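Local coordinates for putative thioesterase (Novosphingobium aromaticivorans, PDB 3CJY), which probably hydrolyses acyl-CoA thioesters as a double-hotdog thioesterase and binds calcium, at residues P68-L80 with A89-F101. Residues are numbered along the deposited sequence; the frame is centred on the assembly and turned at random.
Sequences PLGSVLDLTVEVL and ARVAGTVDGRLVF
Leu73 and Leu75 close on the ring of Phe101 from its rim: Leu73 CD2 lies 3.9 Å from Phe101 CE2, and Leu75 CD2 meets Phe101 CZ in the ring plane. With CG anti to the backbone N (chi1 174°), Leu73 also brings CD1 to within 3.7 Å of Val100 CG2. Gly93 CA lies over one face of the Phe101 ring near its rim, where the lack of a side chain lets the ring come close. A classic beta bulge sets Val100 and Phe101 together opposite Gly93, whose carbonyl takes the Val100 N-H and, weakly, that of Phe101. Farther along, Val77 and Val91 lie side by side, their CG2 methyls 4.2 Å apart.

Antiparallel backbone bonds pair Asp74 with Thr94, Thr76 with Ala92 and Glu78 with Arg90, whose side chains share the other, more polar face. There one water bridges Asp74 OD2, Thr94 OG1 and Gly97 N in the type I' turn. Glu78 OE1 accepts two hydrogen bonds in a salt bridge with Arg90, from NH2 (2.8 Å) and NE (3.0 Å), both approaching from the same side of the carboxylate plane, while Leu80 CD2 covers one guanidinium face. Cutting Arg90 back to an alanine is likely to leave the Glu78 carboxylate without its mate and Leu80 CD2 without the guanidinium face it covers.

Within the N-terminal hotdog domain, helix 37-52 packs on the apolar face through Val47 and, against Val77, through Thr51, a ligand of the bound calcium ion; strand 16-20 flanks strand 72-79, and His102 of the second subunit packs against Leu80 and Arg90.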
ATOM      1  N   PRO A  68      14.145  -6.361  18.877  1.00 18.30           N
ATOM      2  CA  PRO A  68      13.816  -6.597  20.259  1.00 18.01           C
ATOM      3  C   PRO A  68      13.810  -5.353  21.114  1.00 17.90           C
ATOM      4  O   PRO A  68      14.529  -4.372  20.862  1.00 17.19           O
ATOM      5  CB  PRO A  68      14.953  -7.522  20.733  1.00 19.61           C
ATOM      6  CG  PRO A  68      15.591  -8.046  19.480  1.00 19.35           C
ATOM      7  CD  PRO A  68      15.417  -6.976  18.484  1.00 18.86           C
ATOM      8  N   LEU A  69      12.971  -5.383  22.137  1.00 16.57           N
ATOM      9  CA  LEU A  69      13.018  -4.339  23.162  1.00 16.17           C
ATOM     10  C   LEU A  69      14.455  -4.146  23.622  1.00 15.62           C
ATOM     11  O   LEU A  69      15.185  -5.108  23.877  1.00 15.65           O
ATOM     12  CB  LEU A  69      12.200  -4.758  24.378  1.00 16.24           C
ATOM     13  CG  LEU A  69      12.175  -3.894  25.621  1.00 15.98           C
ATOM     14  CD1 LEU A  69      11.580  -2.481  25.387  1.00 16.97           C
ATOM     15  CD2 LEU A  69      11.371  -4.661  26.698  1.00 18.15           C
ATOM     16  N   GLY A  70      14.846  -2.890  23.733  1.00 17.03           N
ATOM     17  CA  GLY A  70      16.158  -2.540  24.203  1.00 18.07           C
ATOM     18  C   GLY A  70      17.233  -2.370  23.136  1.00 18.74           C
ATOM     19  O   GLY A  70      18.352  -1.924  23.440  1.00 19.03           O
ATOM     20  N   SER A  71      16.922  -2.753  21.902  1.00 18.70           N
ATOM     21  CA  SER A  71      17.886  -2.589  20.803  1.00 19.43           C
ATOM     22  C   SER A  71      18.070  -1.129  20.451  1.00 18.76           C
ATOM     23  O   SER A  71      17.201  -0.286  20.663  1.00 16.97           O
ATOM     24  CB  SER A  71      17.399  -3.199  19.477  1.00 19.56           C
ATOM     25  OG  SER A  71      16.710  -4.428  19.589  1.00 23.48           O
ATOM     26  N   VAL A  72      19.220  -0.861  19.861  1.00 18.00           N
ATOM     27  CA  VAL A  72      19.476   0.427  19.247  1.00 18.32           C
ATOM     28  C   VAL A  72      19.156   0.201  17.764  1.00 17.75           C
ATOM     29  O   VAL A  72      19.746  -0.667  17.087  1.00 18.31           O
ATOM     30  CB  VAL A  72      20.926   0.942  19.412  1.00 19.12           C
ATOM     31  CG1 VAL A  72      21.120   2.194  18.556  1.00 18.46           C
ATOM     32  CG2 VAL A  72      21.257   1.229  20.888  1.00 18.54           C
ATOM     33  N   LEU A  73      18.228   1.004  17.290  1.00 17.23           N
ATOM     34  CA  LEU A  73      17.781   0.970  15.903  1.00 16.53           C
ATOM     35  C   LEU A  73      18.509   2.090  15.202  1.00 16.73           C
ATOM     36  O   LEU A  73      18.407   3.239  15.590  1.00 16.21           O
ATOM     37  CB  LEU A  73      16.260   1.176  15.787  1.00 16.33           C
ATOM     38  CG  LEU A  73      15.644   1.304  14.377  1.00 14.77           C
ATOM     39  CD1 LEU A  73      15.946   0.006  13.616  1.00 14.54           C
ATOM     40  CD2 LEU A  73      14.127   1.671  14.408  1.00 17.09           C
ATOM     41  N   ASP A  74      19.281   1.727  14.195  1.00 17.38           N
ATOM     42  CA  ASP A  74      19.961   2.706  13.347  1.00 17.22           C
ATOM     43  C   ASP A  74      19.105   2.922  12.110  1.00 16.54           C
ATOM     44  O   ASP A  74      18.655   1.960  11.505  1.00 16.44           O
ATOM     45  CB  ASP A  74      21.328   2.184  12.933  1.00 18.55           C
ATOM     46  CG  ASP A  74      22.290   2.094  14.107  1.00 18.63           C
ATOM     47  OD1 ASP A  74      22.464   3.127  14.775  1.00 22.62           O
ATOM     48  OD2 ASP A  74      22.882   1.022  14.348  1.00 19.61           O
ATOM     49  N   LEU A  75      18.857   4.174  11.756  1.00 15.60           N
ATOM     50  CA  LEU A  75      18.138   4.480  10.533  1.00 17.08           C
ATOM     51  C   LEU A  75      19.023   5.278   9.609  1.00 16.99           C
ATOM     52  O   LEU A  75      19.655   6.243  10.022  1.00 16.78           O
ATOM     53  CB  LEU A  75      16.849   5.235  10.804  1.00 16.96           C
ATOM     54  CG  LEU A  75      15.822   4.627  11.749  1.00 19.66           C
ATOM     55  CD1 LEU A  75      15.947   5.259  13.134  1.00 20.61           C
ATOM     56  CD2 LEU A  75      14.439   4.895  11.220  1.00 20.98           C
ATOM     57  N   THR A  76      19.115   4.804   8.367  1.00 16.53           N
ATOM     58  CA  THR A  76      19.914   5.446   7.337  1.00 16.88           C
ATOM     59  C   THR A  76      19.012   5.864   6.181  1.00 16.09           C
ATOM     60  O   THR A  76      18.251   5.071   5.646  1.00 15.76           O
ATOM     61  CB  THR A  76      21.039   4.543   6.853  1.00 17.32           C
ATOM     62  OG1 THR A  76      21.806   4.106   7.979  1.00 21.73           O
ATOM     63  CG2 THR A  76      21.976   5.295   5.903  1.00 18.44           C
ATOM     64  N   VAL A  77      19.126   7.129   5.824  1.00 16.24           N
ATOM     65  CA  VAL A  77      18.327   7.741   4.759  1.00 16.35           C
ATOM     66  C   VAL A  77      19.109   8.019   3.492  1.00 17.02           C
ATOM     67  O   VAL A  77      20.189   8.612   3.539  1.00 16.66           O
ATOM     68  CB  VAL A  77      17.771   9.090   5.199  1.00 16.01           C
ATOM     69  CG1 VAL A  77      16.812   9.659   4.151  1.00 15.59           C
ATOM     70  CG2 VAL A  77      17.082   8.997   6.555  1.00 17.26           C
ATOM     71  N   GLU A  78      18.559   7.557   2.371  1.00 17.59           N
ATOM     72  CA  GLU A  78      19.107   7.822   1.056  1.00 19.18           C
ATOM     73  C   GLU A  78      18.087   8.618   0.262  1.00 18.83           C
ATOM     74  O   GLU A  78      16.976   8.160   0.042  1.00 19.81           O
ATOM     75  CB  GLU A  78      19.374   6.513   0.318  1.00 19.74           C
ATOM     76  CG  GLU A  78      19.876   6.699  -1.103  1.00 24.03           C
ATOM     77  CD  GLU A  78      20.041   5.366  -1.849  1.00 28.97           C
ATOM     78  OE1 GLU A  78      19.360   4.379  -1.503  1.00 33.66           O
ATOM     79  OE2 GLU A  78      20.834   5.315  -2.813  1.00 33.10           O
ATOM     80  N   VAL A  79      18.492   9.779  -0.230  1.00 19.25           N
ATOM     81  CA  VAL A  79      17.621  10.599  -1.040  1.00 20.15           C
ATOM     82  C   VAL A  79      17.867  10.233  -2.507  1.00 20.98           C
ATOM     83  O   VAL A  79      18.969  10.402  -3.053  1.00 19.94           O
ATOM     84  CB  VAL A  79      17.853  12.110  -0.779  1.00 20.19           C
ATOM     85  CG1 VAL A  79      16.915  12.922  -1.631  1.00 19.75           C
ATOM     86  CG2 VAL A  79      17.685  12.422   0.715  1.00 22.60           C
ATOM     87  N   LEU A  80      16.838   9.710  -3.144  1.00 22.73           N
ATOM     88  CA  LEU A  80      16.930   9.283  -4.540  1.00 25.10           C
ATOM     89  C   LEU A  80      16.684  10.482  -5.464  1.00 27.69           C
ATOM     90  O   LEU A  80      17.175  10.526  -6.584  1.00 29.75           O
ATOM     91  CB  LEU A  80      15.931   8.175  -4.850  1.00 24.40           C
ATOM     92  CG  LEU A  80      15.990   6.926  -4.001  1.00 23.63           C
ATOM     93  CD1 LEU A  80      14.913   5.930  -4.455  1.00 23.58           C
ATOM     94  CD2 LEU A  80      17.378   6.261  -4.034  1.00 21.81           C
ATOM     95  N   ALA A  89      12.877   9.149  -1.097  1.00 19.52           N
ATOM     96  CA  ALA A  89      13.945   8.634  -0.243  1.00 17.61           C
ATOM     97  C   ALA A  89      13.702   7.178   0.069  1.00 17.22           C
ATOM     98  O   ALA A  89      12.605   6.670  -0.132  1.00 16.60           O
ATOM     99  CB  ALA A  89      13.953   9.383   1.063  1.00 17.92           C
ATOM    100  N   ARG A  90      14.780   6.530   0.482  1.00 16.66           N
ATOM    101  CA  ARG A  90      14.744   5.192   1.039  1.00 16.44           C
ATOM    102  C   ARG A  90      15.351   5.243   2.446  1.00 16.51           C
ATOM    103  O   ARG A  90      16.336   5.943   2.672  1.00 17.66           O
ATOM    104  CB  ARG A  90      15.553   4.239   0.193  1.00 18.59           C
ATOM    105  CG  ARG A  90      14.927   3.978  -1.126  1.00 20.43           C
ATOM    106  CD  ARG A  90      15.489   2.696  -1.726  1.00 26.07           C
ATOM    107  NE  ARG A  90      16.880   2.870  -2.069  1.00 30.83           N
ATOM    108  CZ  ARG A  90      17.462   2.191  -3.054  1.00 34.81           C
ATOM    109  NH1 ARG A  90      16.747   1.327  -3.775  1.00 32.09           N
ATOM    110  NH2 ARG A  90      18.739   2.407  -3.340  1.00 36.22           N
ATOM    111  N   VAL A  91      14.775   4.482   3.354  1.00 16.16           N
ATOM    112  CA  VAL A  91      15.218   4.396   4.727  1.00 15.87           C
ATOM    113  C   VAL A  91      15.396   2.958   5.138  1.00 16.39           C
ATOM    114  O   VAL A  91      14.488   2.175   5.079  1.00 16.67           O
ATOM    115  CB  VAL A  91      14.248   5.054   5.735  1.00 15.70           C
ATOM    116  CG1 VAL A  91      14.830   4.953   7.165  1.00 16.22           C
ATOM    117  CG2 VAL A  91      13.945   6.532   5.352  1.00 15.66           C
ATOM    118  N   ALA A  92      16.604   2.654   5.584  1.00 15.31           N
ATOM    119  CA  ALA A  92      16.935   1.333   6.065  1.00 15.29           C
ATOM    120  C   ALA A  92      17.067   1.377   7.578  1.00 16.00           C
ATOM    121  O   ALA A  92      17.751   2.259   8.153  1.00 15.80           O
ATOM    122  CB  ALA A  92      18.269   0.835   5.453  1.00 16.36           C
ATOM    123  N   GLY A  93      16.464   0.379   8.200  1.00 15.17           N
ATOM    124  CA  GLY A  93      16.597   0.171   9.629  1.00 15.25           C
ATOM    125  C   GLY A  93      17.453  -1.047   9.865  1.00 15.24           C
ATOM    126  O   GLY A  93      17.298  -2.102   9.219  1.00 15.60           O
ATOM    127  N   THR A  94      18.422  -0.876  10.749  1.00 15.19           N
ATOM    128  CA  THR A  94      19.359  -1.940  11.099  1.00 16.04           C
ATOM    129  C   THR A  94      19.629  -1.933  12.579  1.00 16.58           C
ATOM    130  O   THR A  94      19.618  -0.886  13.223  1.00 18.07           O
ATOM    131  CB  THR A  94      20.750  -1.778  10.390  1.00 15.78           C
ATOM    132  OG1 THR A  94      21.240  -0.465  10.648  1.00 16.19           O
ATOM    133  CG2 THR A  94      20.650  -1.961   8.923  1.00 18.63           C
ATOM    134  N   VAL A  95      19.904  -3.126  13.089  1.00 16.77           N
ATOM    135  CA  VAL A  95      20.293  -3.316  14.460  1.00 17.88           C
ATOM    136  C   VAL A  95      21.602  -4.105  14.426  1.00 19.90           C
ATOM    137  O   VAL A  95      21.653  -5.228  13.932  1.00 19.18           O
ATOM    138  CB  VAL A  95      19.276  -4.134  15.249  1.00 18.25           C
ATOM    139  CG1 VAL A  95      19.778  -4.385  16.660  1.00 15.58           C
ATOM    140  CG2 VAL A  95      17.913  -3.435  15.246  1.00 16.75           C
ATOM    141  N   ASP A  96      22.655  -3.497  14.927  1.00 22.95           N
ATOM    142  CA  ASP A  96      23.921  -4.178  14.956  1.00 25.21           C
ATOM    143  C   ASP A  96      24.305  -4.601  13.546  1.00 25.08           C
ATOM    144  O   ASP A  96      24.903  -5.655  13.344  1.00 26.02           O
ATOM    145  CB  ASP A  96      23.833  -5.411  15.852  1.00 26.58           C
ATOM    146  CG  ASP A  96      23.687  -5.063  17.323  1.00 30.99           C
ATOM    147  OD1 ASP A  96      24.036  -3.922  17.699  1.00 37.22           O
ATOM    148  OD2 ASP A  96      23.243  -5.946  18.106  1.00 37.56           O
ATOM    149  N   GLY A  97      23.918  -3.785  12.577  1.00 24.84           N
ATOM    150  CA  GLY A  97      24.275  -4.030  11.195  1.00 24.58           C
ATOM    151  C   GLY A  97      23.303  -4.952  10.481  1.00 24.88           C
ATOM    152  O   GLY A  97      23.354  -5.065   9.267  1.00 26.56           O
ATOM    153  N   ARG A  98      22.426  -5.607  11.235  1.00 23.46           N
ATOM    154  CA  ARG A  98      21.423  -6.524  10.670  1.00 22.33           C
ATOM    155  C   ARG A  98      20.225  -5.749  10.148  1.00 20.93           C
ATOM    156  O   ARG A  98      19.685  -4.924  10.853  1.00 18.92           O
ATOM    157  CB  ARG A  98      20.920  -7.522  11.738  1.00 23.58           C
ATOM    158  CG  ARG A  98      19.826  -8.504  11.221  1.00 27.70           C
ATOM    159  CD  ARG A  98      19.261  -9.495  12.290  1.00 31.53           C
ATOM    160  NE  ARG A  98      18.247  -8.943  13.206  1.00 35.68           N
ATOM    161  CZ  ARG A  98      18.538  -8.336  14.352  1.00 36.96           C
ATOM    162  NH1 ARG A  98      19.809  -8.179  14.705  1.00 38.70           N
ATOM    163  NH2 ARG A  98      17.578  -7.870  15.133  1.00 35.80           N
ATOM    164  N   LEU A  99      19.810  -6.032   8.920  1.00 19.98           N
ATOM    165  CA  LEU A  99      18.628  -5.359   8.351  1.00 19.32           C
ATOM    166  C   LEU A  99      17.336  -5.835   9.002  1.00 18.77           C
ATOM    167  O   LEU A  99      17.024  -7.032   9.022  1.00 19.97           O
ATOM    168  CB  LEU A  99      18.531  -5.610   6.849  1.00 19.40           C
ATOM    169  CG  LEU A  99      17.534  -4.788   6.056  1.00 20.13           C
ATOM    170  CD1 LEU A  99      17.896  -3.291   6.092  1.00 17.58           C
ATOM    171  CD2 LEU A  99      17.472  -5.294   4.636  1.00 21.04           C
ATOM    172  N   VAL A 100      16.585  -4.882   9.527  1.00 17.28           N
ATOM    173  CA  VAL A 100      15.294  -5.175  10.161  1.00 16.22           C
ATOM    174  C   VAL A 100      14.118  -4.650   9.324  1.00 15.48           C
ATOM    175  O   VAL A 100      13.019  -5.190   9.356  1.00 16.95           O
ATOM    176  CB  VAL A 100      15.232  -4.718  11.635  1.00 16.20           C
ATOM    177  CG1 VAL A 100      16.253  -5.498  12.459  1.00 17.15           C
ATOM    178  CG2 VAL A 100      15.430  -3.227  11.790  1.00 15.81           C
ATOM    179  N   PHE A 101      14.374  -3.625   8.523  1.00 15.27           N
ATOM    180  CA  PHE A 101      13.369  -3.096   7.591  1.00 14.87           C
ATOM    181  C   PHE A 101      13.994  -2.187   6.547  1.00 14.25           C
ATOM    182  O   PHE A 101      15.075  -1.694   6.729  1.00 14.36           O
ATOM    183  CB  PHE A 101      12.159  -2.391   8.304  1.00 14.61           C
ATOM    184  CG  PHE A 101      12.496  -1.093   9.004  1.00 14.62           C
ATOM    185  CD1 PHE A 101      12.747   0.059   8.296  1.00 17.45           C
ATOM    186  CD2 PHE A 101      12.502  -1.026  10.374  1.00 18.90           C
ATOM    187  CE1 PHE A 101      13.049   1.235   8.953  1.00 18.67           C
ATOM    188  CE2 PHE A 101      12.837   0.140  11.026  1.00 20.70           C
ATOM    189  CZ  PHE A 101      13.090   1.262  10.308  1.00 19.57           C
TER
HETATM  190  O   HOH W   1      22.247  -0.787  16.242  1.00 26.13           O
HETATM  191  O   HOH W   2      23.154  -0.910  12.634  1.00 30.13           O
HETATM  192  O   HOH W   3      20.421   1.554   8.947  1.00 20.35           O